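Local atomic coordinates of condensin complex subunit 3 (PDB entry 5OQR), a protein that serves as a regulatory subunit of condensin, a complex required for the conversion of interphase chromatin into condensed, mitotic-like chromosomes. Residues Thr428-Gln433 / Ala456-Arg461; Ile492-Val495 / Pro501-Glu504; Ser391-Ala396 / Val424-Glu429; Arg345-Leu350 / Ser403-Leu408. All blocks are in the same frame, centred on the assembly; numbering follows the deposited sequence.

Interaction 1: residues Thr428-Gln433 / Ala456-Arg461; sequences TEVFEQ and AFNELR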
loop_
_atom_site.group_PDB
_atom_site.type_symbol
_atom_site.label_atom_id
_atom_site.label_comp_id
_atom_site.label_asym_id
_atom_site.label_seq_id
_atom_site.Cartn_x
_atom_site.Cartn_y
_atom_site.Cartn_z
ATOM N N THR A 428 39.904 13.627 17.270
ATOM C CA THR A 428 40.739 14.370 18.207
ATOM C C THR A 428 41.132 15.726 17.638
ATOM O O THR A 428 41.132 16.732 18.357
ATOM C CB THR A 428 41.987 13.562 18.560
ATOM O OG1 THR A 428 41.604 12.260 19.019
ATOM C CG2 THR A 428 42.786 14.261 19.653
ATOM N N GLU A 429 41.471 15.776 16.349
ATOM C CA GLU A 429 41.871 17.037 15.737
ATOM C C GLU A 429 40.706 18.018 15.697
ATOM O O GLU A 429 40.864 19.197 16.032
ATOM C CB GLU A 429 42.416 16.782 14.333
ATOM C CG GLU A 429 43.697 15.963 14.322
ATOM C CD GLU A 429 44.200 15.675 12.920
ATOM O OE1 GLU A 429 43.507 16.045 11.948
ATOM O OE2 GLU A 429 45.290 15.078 12.790
ATOM N N VAL A 430 39.525 17.549 15.292
ATOM C CA VAL A 430 38.345 18.408 15.307
ATOM C C VAL A 430 38.025 18.843 16.727
ATOM O O VAL A 430 37.473 19.927 16.947
ATOM C CB VAL A 430 37.149 17.685 14.658
ATOM C CG1 VAL A 430 35.918 18.583 14.646
ATOM C CG2 VAL A 430 37.495 17.243 13.246
ATOM N N PHE A 431 38.360 18.009 17.713
ATOM C CA PHE A 431 38.109 18.359 19.104
ATOM C C PHE A 431 39.091 19.412 19.600
ATOM O O PHE A 431 38.727 20.259 20.423
ATOM C CB PHE A 431 38.188 17.101 19.967
ATOM C CG PHE A 431 37.675 17.284 21.366
ATOM C CD1 PHE A 431 36.356 17.637 21.596
ATOM C CD2 PHE A 431 38.506 17.074 22.454
ATOM C CE1 PHE A 431 35.882 17.796 22.882
ATOM C CE2 PHE A 431 38.036 17.230 23.742
ATOM C CZ PHE A 431 36.721 17.590 23.957
ATOM N N GLU A 432 40.335 19.378 19.112
ATOM C CA GLU A 432 41.318 20.380 19.510
ATOM C C GLU A 432 40.930 21.765 19.009
ATOM O O GLU A 432 41.101 22.759 19.723
ATOM C CB GLU A 432 42.701 19.991 18.989
ATOM C CG GLU A 432 43.331 18.817 19.722
ATOM C CD GLU A 432 44.625 18.348 19.080
ATOM O OE1 GLU A 432 45.440 17.707 19.777
ATOM O OE2 GLU A 432 44.831 18.623 17.878
ATOM N N GLN A 433 40.413 21.853 17.781
ATOM C CA GLN A 433 39.981 23.135 17.234
ATOM C C GLN A 433 39.090 23.878 18.220
ATOM O O GLN A 433 39.391 25.005 18.631
ATOM C CB GLN A 433 39.239 22.923 15.914
ATOM C CG GLN A 433 40.128 22.617 14.725
ATOM C CD GLN A 433 39.398 22.791 13.405
ATOM O OE1 GLN A 433 39.136 21.821 12.694
ATOM N NE2 GLN A 433 39.063 24.034 13.074
ATOM N N ALA A 456 29.872 23.778 21.705
ATOM C CA ALA A 456 28.491 23.565 21.284
ATOM C C ALA A 456 28.450 22.940 19.892
ATOM O O ALA A 456 28.380 21.720 19.758
ATOM C CB ALA A 456 27.718 24.879 21.310
ATOM N N PHE A 457 28.495 23.780 18.854
ATOM C CA PHE A 457 28.543 23.267 17.489
ATOM C C PHE A 457 29.700 22.296 17.309
ATOM O O PHE A 457 29.566 21.272 16.630
ATOM C CB PHE A 457 28.672 24.421 16.494
ATOM C CG PHE A 457 27.405 25.197 16.294
ATOM C CD1 PHE A 457 26.358 24.660 15.563
ATOM C CD2 PHE A 457 27.263 26.469 16.824
ATOM C CE1 PHE A 457 25.192 25.371 15.372
ATOM C CE2 PHE A 457 26.100 27.186 16.636
ATOM C CZ PHE A 457 25.061 26.635 15.909
ATOM N N ASN A 458 30.846 22.604 17.913
ATOM C CA ASN A 458 32.015 21.746 17.764
ATOM C C ASN A 458 31.790 20.393 18.426
ATOM O O ASN A 458 32.063 19.346 17.829
ATOM C CB ASN A 458 33.246 22.437 18.354
ATOM C CG ASN A 458 34.472 21.547 18.351
ATOM O OD1 ASN A 458 34.886 21.037 19.392
ATOM N ND2 ASN A 458 35.057 21.348 17.176
ATOM N N GLU A 459 31.282 20.395 19.658
ATOM C CA GLU A 459 31.084 19.140 20.371
ATOM C C GLU A 459 30.028 18.277 19.690
ATOM O O GLU A 459 30.182 17.055 19.604
ATOM C CB GLU A 459 30.695 19.419 21.822
ATOM C CG GLU A 459 30.908 18.236 22.750
ATOM C CD GLU A 459 30.700 18.595 24.208
ATOM O OE1 GLU A 459 30.323 19.753 24.485
ATOM O OE2 GLU A 459 30.917 17.722 25.074
ATOM N N LEU A 460 28.951 18.892 19.198
ATOM C CA LEU A 460 27.926 18.125 18.502
ATOM C C LEU A 460 28.464 17.495 17.226
ATOM O O LEU A 460 28.042 16.394 16.855
ATOM C CB LEU A 460 26.725 19.013 18.186
ATOM C CG LEU A 460 25.796 19.326 19.358
ATOM C CD1 LEU A 460 24.778 20.376 18.955
ATOM C CD2 LEU A 460 25.092 18.068 19.846
ATOM N N ARG A 461 29.381 18.171 16.536
ATOM C CA ARG A 461 29.998 17.563 15.362
ATOM C C ARG A 461 30.887 16.395 15.762
ATOM O O ARG A 461 30.926 15.373 15.070
ATOM C CB ARG A 461 30.806 18.602 14.588
ATOM C CG ARG A 461 31.254 18.119 13.214
ATOM C CD ARG A 461 32.324 19.015 12.621
ATOM N NE ARG A 461 32.061 20.423 12.890
ATOM C CZ ARG A 461 31.102 21.129 12.304
ATOM N NH1 ARG A 461 30.938 22.407 12.617
ATOM N NH2 ARG A 461 30.301 20.561 11.413
#

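Interaction 2: residues Ile492-Val495 / Pro501-Glu504; sequences IPAV and PIRE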
loop_
_atom_site.group_PDB
_atom_site.type_symbol
_atom_site.label_atom_id
_atom_site.label_comp_id
_atom_site.label_asym_id
_atom_site.label_seq_id
_atom_site.Cartn_x
_atom_site.Cartn_y
_atom_site.Cartn_z
ATOM N N ILE A 492 30.684 10.006 28.009
ATOM C CA ILE A 492 30.276 10.239 29.395
ATOM C C ILE A 492 30.160 11.729 29.689
ATOM O O ILE A 492 29.120 12.150 30.222
ATOM C CB ILE A 492 31.229 9.518 30.365
ATOM C CG1 ILE A 492 31.376 8.035 30.005
ATOM C CG2 ILE A 492 30.729 9.667 31.801
ATOM C CD1 ILE A 492 30.114 7.224 30.122
ATOM N N PRO A 493 31.150 12.571 29.379
ATOM C CA PRO A 493 30.950 14.018 29.556
ATOM C C PRO A 493 29.690 14.538 28.884
ATOM O O PRO A 493 29.011 15.412 29.436
ATOM C CB PRO A 493 32.216 14.618 28.932
ATOM C CG PRO A 493 33.231 13.545 29.032
ATOM C CD PRO A 493 32.504 12.256 28.886
ATOM N N ALA A 494 29.359 14.019 27.702
ATOM C CA ALA A 494 28.142 14.442 27.022
ATOM C C ALA A 494 26.902 13.967 27.768
ATOM O O ALA A 494 25.938 14.724 27.924
ATOM C CB ALA A 494 28.137 13.915 25.588
ATOM N N VAL A 495 26.909 12.720 28.241
ATOM C CA VAL A 495 25.754 12.194 28.962
ATOM C C VAL A 495 25.496 12.999 30.228
ATOM O O VAL A 495 24.348 13.121 30.670
ATOM C CB VAL A 495 25.959 10.698 29.267
ATOM C CG1 VAL A 495 24.961 10.204 30.311
ATOM C CG2 VAL A 495 25.822 9.879 27.992
ATOM N N PRO A 501 20.730 19.213 24.058
ATOM C CA PRO A 501 21.109 18.533 22.807
ATOM C C PRO A 501 22.321 17.634 22.955
ATOM O O PRO A 501 22.363 16.550 22.361
ATOM C CB PRO A 501 21.381 19.697 21.842
ATOM C CG PRO A 501 20.747 20.888 22.462
ATOM C CD PRO A 501 20.801 20.677 23.931
ATOM N N ILE A 502 23.322 18.060 23.725
ATOM C CA ILE A 502 24.523 17.250 23.900
ATOM C C ILE A 502 24.198 15.981 24.673
ATOM O O ILE A 502 24.675 14.893 24.336
ATOM C CB ILE A 502 25.620 18.080 24.592
ATOM C CG1 ILE A 502 26.081 19.209 23.666
ATOM C CG2 ILE A 502 26.805 17.201 24.987
ATOM C CD1 ILE A 502 26.970 20.235 24.335
ATOM N N ARG A 503 23.381 16.099 25.720
ATOM C CA ARG A 503 23.010 14.927 26.506
ATOM C C ARG A 503 22.286 13.897 25.650
ATOM O O ARG A 503 22.567 12.697 25.740
ATOM C CB ARG A 503 22.134 15.351 27.680
ATOM C CG ARG A 503 21.927 14.277 28.724
ATOM C CD ARG A 503 20.679 14.558 29.527
ATOM N NE ARG A 503 20.558 15.979 29.845
ATOM C CZ ARG A 503 19.426 16.574 30.208
ATOM N NH1 ARG A 503 18.300 15.877 30.298
ATOM N NH2 ARG A 503 19.419 17.872 30.475
ATOM N N GLU A 504 21.344 14.344 24.820
ATOM C CA GLU A 504 20.634 13.419 23.947
ATOM C C GLU A 504 21.586 12.755 22.962
ATOM O O GLU A 504 21.498 11.547 22.722
ATOM C CB GLU A 504 19.517 14.153 23.205
ATOM C CG GLU A 504 18.394 14.625 24.112
ATOM C CD GLU A 504 17.297 15.353 23.359
ATOM O OE1 GLU A 504 17.463 15.596 22.145
ATOM O OE2 GLU A 504 16.267 15.681 23.984
#

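Interaction 3: residues Ser391-Ala396 / Val424-Glu429; sequences SLSTMA and VEIITE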
loop_
_atom_site.group_PDB
_atom_site.type_symbol
_atom_site.label_atom_id
_atom_site.label_comp_id
_atom_site.label_asym_id
_atom_site.label_seq_id
_atom_site.Cartn_x
_atom_site.Cartn_y
_atom_site.Cartn_z
ATOM N N SER A 391 38.523 16.284 4.460
ATOM C CA SER A 391 37.221 16.937 4.541
ATOM C C SER A 391 36.621 16.813 5.934
ATOM O O SER A 391 35.961 17.739 6.418
ATOM C CB SER A 391 36.275 16.341 3.501
ATOM O OG SER A 391 36.836 16.419 2.205
ATOM N N LEU A 392 36.830 15.674 6.594
ATOM C CA LEU A 392 36.281 15.490 7.932
ATOM C C LEU A 392 37.072 16.269 8.972
ATOM O O LEU A 392 36.515 16.673 9.997
ATOM C CB LEU A 392 36.262 14.005 8.292
ATOM C CG LEU A 392 35.267 13.141 7.516
ATOM C CD1 LEU A 392 35.681 11.680 7.567
ATOM C CD2 LEU A 392 33.864 13.319 8.071
ATOM N N SER A 393 38.362 16.495 8.725
ATOM C CA SER A 393 39.210 17.152 9.710
ATOM C C SER A 393 39.086 18.671 9.668
ATOM O O SER A 393 39.209 19.320 10.711
ATOM C CB SER A 393 40.668 16.750 9.490
ATOM O OG SER A 393 40.853 15.364 9.712
ATOM N N THR A 394 38.842 19.251 8.497
ATOM C CA THR A 394 38.881 20.700 8.326
ATOM C C THR A 394 37.529 21.318 8.012
ATOM O O THR A 394 37.202 22.376 8.553
ATOM C CB THR A 394 39.863 21.072 7.210
ATOM O OG1 THR A 394 39.302 20.725 5.939
ATOM C CG2 THR A 394 41.190 20.342 7.389
ATOM N N MET A 395 36.729 20.693 7.154
ATOM C CA MET A 395 35.479 21.292 6.722
ATOM C C MET A 395 34.389 21.079 7.768
ATOM O O MET A 395 34.575 20.389 8.774
ATOM C CB MET A 395 35.046 20.703 5.382
ATOM C CG MET A 395 36.091 20.800 4.297
ATOM S SD MET A 395 35.496 20.164 2.725
ATOM C CE MET A 395 37.045 19.977 1.854
ATOM N N ALA A 396 33.234 21.681 7.511
ATOM C CA ALA A 396 32.061 21.565 8.371
ATOM C C ALA A 396 30.895 21.062 7.527
ATOM O O ALA A 396 29.977 21.816 7.192
ATOM C CB ALA A 396 31.743 22.904 9.036
ATOM N N VAL A 424 39.468 8.093 15.015
ATOM C CA VAL A 424 39.769 8.679 16.317
ATOM C C VAL A 424 40.754 9.830 16.163
ATOM O O VAL A 424 40.626 10.865 16.827
ATOM C CB VAL A 424 40.299 7.603 17.283
ATOM C CG1 VAL A 424 40.899 8.238 18.533
ATOM C CG2 VAL A 424 39.176 6.656 17.677
ATOM N N GLU A 425 41.755 9.670 15.294
ATOM C CA GLU A 425 42.667 10.772 15.013
ATOM C C GLU A 425 41.902 11.986 14.507
ATOM O O GLU A 425 42.092 13.103 14.995
ATOM C CB GLU A 425 43.722 10.337 13.997
ATOM C CG GLU A 425 44.680 9.280 14.512
ATOM C CD GLU A 425 45.507 8.655 13.405
ATOM O OE1 GLU A 425 45.356 9.076 12.240
ATOM O OE2 GLU A 425 46.307 7.739 13.699
ATOM N N ILE A 426 41.015 11.777 13.532
ATOM C CA ILE A 426 40.202 12.872 13.011
ATOM C C ILE A 426 39.406 13.518 14.137
ATOM O O ILE A 426 39.409 14.742 14.301
ATOM C CB ILE A 426 39.282 12.366 11.885
ATOM C CG1 ILE A 426 40.118 11.851 10.711
ATOM C CG2 ILE A 426 38.336 13.472 11.422
ATOM C CD1 ILE A 426 39.311 11.252 9.585
ATOM N N ILE A 427 38.712 12.700 14.932
ATOM C CA ILE A 427 37.863 13.237 15.990
ATOM C C ILE A 427 38.684 14.069 16.964
ATOM O O ILE A 427 38.227 15.110 17.451
ATOM C CB ILE A 427 37.118 12.094 16.706
ATOM C CG1 ILE A 427 36.042 11.512 15.786
ATOM C CG2 ILE A 427 36.474 12.588 18.002
ATOM C CD1 ILE A 427 35.406 10.241 16.298
ATOM N N THR A 428 39.904 13.627 17.270
ATOM C CA THR A 428 40.739 14.370 18.207
ATOM C C THR A 428 41.132 15.726 17.638
ATOM O O THR A 428 41.132 16.732 18.357
ATOM C CB THR A 428 41.987 13.562 18.560
ATOM O OG1 THR A 428 41.604 12.260 19.019
ATOM C CG2 THR A 428 42.786 14.261 19.653
ATOM N N GLU A 429 41.471 15.776 16.349
ATOM C CA GLU A 429 41.871 17.037 15.737
ATOM C C GLU A 429 40.706 18.018 15.697
ATOM O O GLU A 429 40.864 19.197 16.032
ATOM C CB GLU A 429 42.416 16.782 14.333
ATOM C CG GLU A 429 43.697 15.963 14.322
ATOM C CD GLU A 429 44.200 15.675 12.920
ATOM O OE1 GLU A 429 43.507 16.045 11.948
ATOM O OE2 GLU A 429 45.290 15.078 12.790
#

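Interaction 4: residues Arg345-Leu350 / Ser403-Leu408; sequences RQYVSL and SLHIEL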
loop_
_atom_site.group_PDB
_atom_site.type_symbol
_atom_site.label_atom_id
_atom_site.label_comp_id
_atom_site.label_asym_id
_atom_site.label_seq_id
_atom_site.Cartn_x
_atom_site.Cartn_y
_atom_site.Cartn_z
ATOM N N ARG A 345 35.868 19.458 -6.442
ATOM C CA ARG A 345 35.321 20.644 -7.092
ATOM C C ARG A 345 34.008 21.055 -6.447
ATOM O O ARG A 345 33.727 22.249 -6.292
ATOM C CB ARG A 345 35.103 20.390 -8.584
ATOM C CG ARG A 345 36.358 20.143 -9.382
ATOM C CD ARG A 345 36.050 20.062 -10.867
ATOM N NE ARG A 345 35.845 21.379 -11.470
ATOM C CZ ARG A 345 34.669 21.886 -11.831
ATOM N NH1 ARG A 345 33.546 21.199 -11.668
ATOM N NH2 ARG A 345 34.617 23.097 -12.372
ATOM N N GLN A 346 33.185 20.075 -6.068
ATOM C CA GLN A 346 31.866 20.378 -5.533
ATOM C C GLN A 346 31.947 20.966 -4.131
ATOM O O GLN A 346 31.083 21.761 -3.747
ATOM C CB GLN A 346 31.007 19.111 -5.539
ATOM C CG GLN A 346 29.520 19.365 -5.716
ATOM C CD GLN A 346 29.187 20.025 -7.041
ATOM O OE1 GLN A 346 28.406 20.971 -7.093
ATOM N NE2 GLN A 346 29.775 19.525 -8.118
ATOM N N TYR A 347 32.966 20.593 -3.354
ATOM C CA TYR A 347 33.178 21.227 -2.055
ATOM C C TYR A 347 33.248 22.741 -2.184
ATOM O O TYR A 347 32.741 23.471 -1.326
ATOM C CB TYR A 347 34.465 20.711 -1.415
ATOM C CG TYR A 347 34.437 19.278 -0.952
ATOM C CD1 TYR A 347 33.286 18.711 -0.425
ATOM C CD2 TYR A 347 35.574 18.493 -1.033
ATOM C CE1 TYR A 347 33.272 17.401 0.000
ATOM C CE2 TYR A 347 35.572 17.192 -0.616
ATOM C CZ TYR A 347 34.420 16.649 -0.099
ATOM O OH TYR A 347 34.426 15.345 0.318
ATOM N N VAL A 348 33.892 23.231 -3.244
ATOM C CA VAL A 348 34.017 24.671 -3.440
ATOM C C VAL A 348 32.641 25.324 -3.463
ATOM O O VAL A 348 32.435 26.396 -2.881
ATOM C CB VAL A 348 34.808 24.963 -4.731
ATOM C CG1 VAL A 348 34.885 26.461 -4.996
ATOM C CG2 VAL A 348 36.205 24.371 -4.642
ATOM N N SER A 349 31.678 24.688 -4.131
ATOM C CA SER A 349 30.332 25.236 -4.233
ATOM C C SER A 349 29.614 25.299 -2.891
ATOM O O SER A 349 28.574 25.957 -2.800
ATOM C CB SER A 349 29.508 24.409 -5.220
ATOM O OG SER A 349 29.949 24.606 -6.549
ATOM N N LEU A 350 30.128 24.632 -1.857
ATOM C CA LEU A 350 29.510 24.717 -0.542
ATOM C C LEU A 350 29.775 26.052 0.134
ATOM O O LEU A 350 29.030 26.429 1.043
ATOM C CB LEU A 350 30.010 23.580 0.349
ATOM C CG LEU A 350 29.570 22.166 -0.042
ATOM C CD1 LEU A 350 30.226 21.150 0.870
ATOM C CD2 LEU A 350 28.059 22.026 0.007
ATOM N N SER A 403 27.501 11.088 7.530
ATOM C CA SER A 403 27.347 9.639 7.595
ATOM C C SER A 403 27.941 8.968 6.364
ATOM O O SER A 403 28.698 7.998 6.476
ATOM C CB SER A 403 25.871 9.282 7.745
ATOM O OG SER A 403 25.291 9.986 8.828
ATOM N N LEU A 404 27.601 9.467 5.175
ATOM C CA LEU A 404 28.128 8.875 3.951
ATOM C C LEU A 404 29.641 9.024 3.856
ATOM O O LEU A 404 30.317 8.137 3.324
ATOM C CB LEU A 404 27.452 9.506 2.736
ATOM C CG LEU A 404 25.964 9.194 2.564
ATOM C CD1 LEU A 404 25.402 9.958 1.381
ATOM C CD2 LEU A 404 25.727 7.703 2.386
ATOM N N HIS A 405 30.190 10.130 4.360
ATOM C CA HIS A 405 31.639 10.295 4.372
ATOM C C HIS A 405 32.299 9.240 5.245
ATOM O O HIS A 405 33.262 8.586 4.832
ATOM C CB HIS A 405 32.007 11.694 4.861
ATOM C CG HIS A 405 32.009 12.730 3.783
ATOM N ND1 HIS A 405 30.919 13.527 3.512
ATOM C CD2 HIS A 405 32.970 13.095 2.903
ATOM C CE1 HIS A 405 31.209 14.341 2.514
ATOM N NE2 HIS A 405 32.447 14.097 2.126
ATOM N N ILE A 406 31.796 9.069 6.467
ATOM C CA ILE A 406 32.385 8.107 7.390
ATOM C C ILE A 406 32.103 6.681 6.938
ATOM O O ILE A 406 32.915 5.778 7.169
ATOM C CB ILE A 406 31.869 8.376 8.813
ATOM C CG1 ILE A 406 32.381 9.739 9.290
ATOM C CG2 ILE A 406 32.296 7.260 9.769
ATOM C CD1 ILE A 406 31.849 10.190 10.632
ATOM N N GLU A 407 30.960 6.448 6.293
ATOM C CA GLU A 407 30.673 5.124 5.754
ATOM C C GLU A 407 31.624 4.781 4.614
ATOM O O GLU A 407 32.131 3.657 4.536
ATOM C CB GLU A 407 29.220 5.062 5.285
ATOM C CG GLU A 407 28.812 3.740 4.668
ATOM C CD GLU A 407 27.355 3.726 4.242
ATOM O OE1 GLU A 407 26.628 4.689 4.568
ATOM O OE2 GLU A 407 26.938 2.754 3.578
ATOM N N LEU A 408 31.878 5.740 3.723
ATOM C CA LEU A 408 32.828 5.522 2.639
ATOM C C LEU A 408 34.251 5.392 3.166
ATOM O O LEU A 408 35.053 4.637 2.608
ATOM C CB LEU A 408 32.723 6.667 1.634
ATOM C CG LEU A 408 33.644 6.660 0.416
ATOM C CD1 LEU A 408 33.445 5.418 -0.424
ATOM C CD2 LEU A 408 33.391 7.909 -0.408
#

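Interaction 1: residues Thr428-Gln433 / Ala456-Arg461
A side-chain-to-backbone hydrogen bond ties Asn458 to Val430 between two antiparallel helices of the helical-repeat solenoid. Helix 416-434 carries Val430 near its C-terminal end. Helix 457-471 carries Asn458 in its first turn. The local axes run at 170° to each other and are 9.3 Å apart at closest approach. Asn458 ND2 donates a hydrogen bond to Val430 O over 2.8 Å, and the bond is nearly straight, with 172° at the hydrogen. The carbonyl oxygen lies in the amide plane of Asn458, while the donor is tilted from the plane of the carbonyl. Asn458 CG stands anti to the backbone N (chi1 175°), which sends the amide across the gap between the helices. Beside the bond, Val430 CG1 lies 3.8 Å from Asn458 ND2. The same methyl meets Arg461 CD at 4.1 Å, and these two side chains cross at about a right angle. The Phe431 ring comes obliquely to the amide oxygen, with CD1 4.3 Å from Asn458 OD1. Val430 and Phe431 also rest on Cys462, one turn along the second helix. A leucine in place of Asn458 would probably leave Val430 O without its side-chain donor and lose the directional tie between the helices. The chemistry is mixed: one nearly straight bond should hold the amide in its orientation, and aliphatic carbons pack beside it.

Interaction 2: residues Ile492-Val495 / Pro501-Glu504
Ala494 and Ile502 meet methyl to methyl, with Ala494 CB 3.6 Å from Ile502 CG2. The isoleucine uses its short branch for this. CG2 is anti to the backbone N (chi1 of -67° for CG1), while the longer CG1 arm leads away from helix 480-495. CG2 also lies over the Ala494 backbone, 3.7 Å from Ala494 CA. Arg503 lies alongside the end of the first helix and offers carbon rather than its guanidinium group. Its CG comes to 3.3 Å from Val495 O. Its backbone adds a CA-H...O contact, in which Arg503 CA lies 3.3 Å from Ala494 O with 149° at the hydrogen. The CB of Val495 points away from helix 500-514, and the residue takes part through its carbonyl. The contact is thus made by methyl groups on one part, and on the other by one CA-H...O contact and the arginine's aliphatic stem beside a carbonyl. Both segments belong to HEAT 7. They flank the turn of its helical hairpin, where helix 480-495 ends and helix 500-514 begins after a short connection. The preceding helix 457-471 packs against the helix ends: Leu463 touches both Ala494 and Ile502, and Glu459 and Leu460 also reach Ile502.

Interaction 3: residues Ser391-Ala396 / Val424-Glu429
Ile426 turns its CG2 branch anti to the backbone N, with CG1 beside that N (chi1 -63°), and both branches meet helix 378-394. CG2 touches Leu392 CB at 3.8 Å. Farther out, Ile426 CD1 lies 4.2 Å from Leu392 CD1, and the two side chains cross obliquely. Ser393 sets its hydroxyl anti to its own carbonyl carbon (chi1 -64°). This places OG 3.6 Å from Ile426 CG2, but the hydroxyl is bonded back to Thr389 O in its own helix. Glu429 OE1 is 3.5 Å from Ser393 OG, which is proximity and not a hydrogen bond. The backbones come close here, with Ser393 CA 5.5 Å from Ile426 CA. The contact joins the C-terminal end of helix 378-394, in HEAT 6, to helix 416-434, which lies two helices later in the chain. This packing of one helix on the next but one is consistent with the stacking of successive hairpins in a HEAT solenoid. An alanine in place of Ile426 would probably open a gap beside Leu392 and take away the aliphatic cover of the Ser393 hydroxyl. Tyr465 of helix 457-471 packs on Ile426 and hydrogen-bonds to Leu392 O. Leu392 also rests on His405 and Ile406 of helix 399-412.

Interaction 4: residues Arg345-Leu350 / Ser403-Leu408
Tyr347 OH and His405 NE2 share a hydrogen bond of 3.0 Å, and this one residue pair makes the contact between the two segments. Either atom could be the donor. Tyr347 OH also has a probable hydrogen bond to Ser391 OG of helix 378-394. The hydroxyl sits at the edge of the imidazole, in the ring plane, and the histidine nitrogen in turn lies near the plane of the phenol ring. The rings therefore meet at their edges and do not stack. The two side chains come from opposite directions and bridge a long distance, with Tyr347 CA and His405 CA 12.8 Å apart. Tyr347 CG lies anti to its carbonyl carbon (chi1 -70°), and the long ring then carries the hydroxyl across to the other helix. Beyond NE2, the nearest ring atom of the histidine is CD2, 3.7 Å from Tyr347 OH.

The second imidazole nitrogen is also held. His405 ND1 bonds to Leu401 O, one turn earlier in helix 399-412. The ring is thus gripped at both nitrogens, which should fix its rotation. Both residues are buried, so the bond pairs polar atoms inside the protein. Helix 378-394 also packs on the histidine, through Leu388 and Leu392. Met395 and Leu397, in the loop that follows that helix, touch Tyr347 and His405 respectively. The bond joins the end of helix 336-348 to helix 399-412, the second helix of HEAT 6. It is a buried polar link between helices not adjacent in sequence, within the layered packing of a HEAT-repeat solenoid.

The four contacts lie on the same side of the chain's centre, along one region of the solenoid. Interaction 4 is buried; the other three are partly buried. Interactions 1 and 3 share helix 416-434, and their centres are about 8 Å apart. They differ in chemistry: interaction 1 turns on a polar bond to the backbone, interaction 3 on aliphatic packing. Interaction 4 rests on one polar bond between two rings and joins interaction 3 through Ser391 OG and Tyr347 OH, a probable hydrogen bond of 3.2 Å. Interaction 2 is local, within one hairpin, and meets interaction 1 through helix 457-471. Interactions 2 and 4 are farthest apart, about 26 Å between centres.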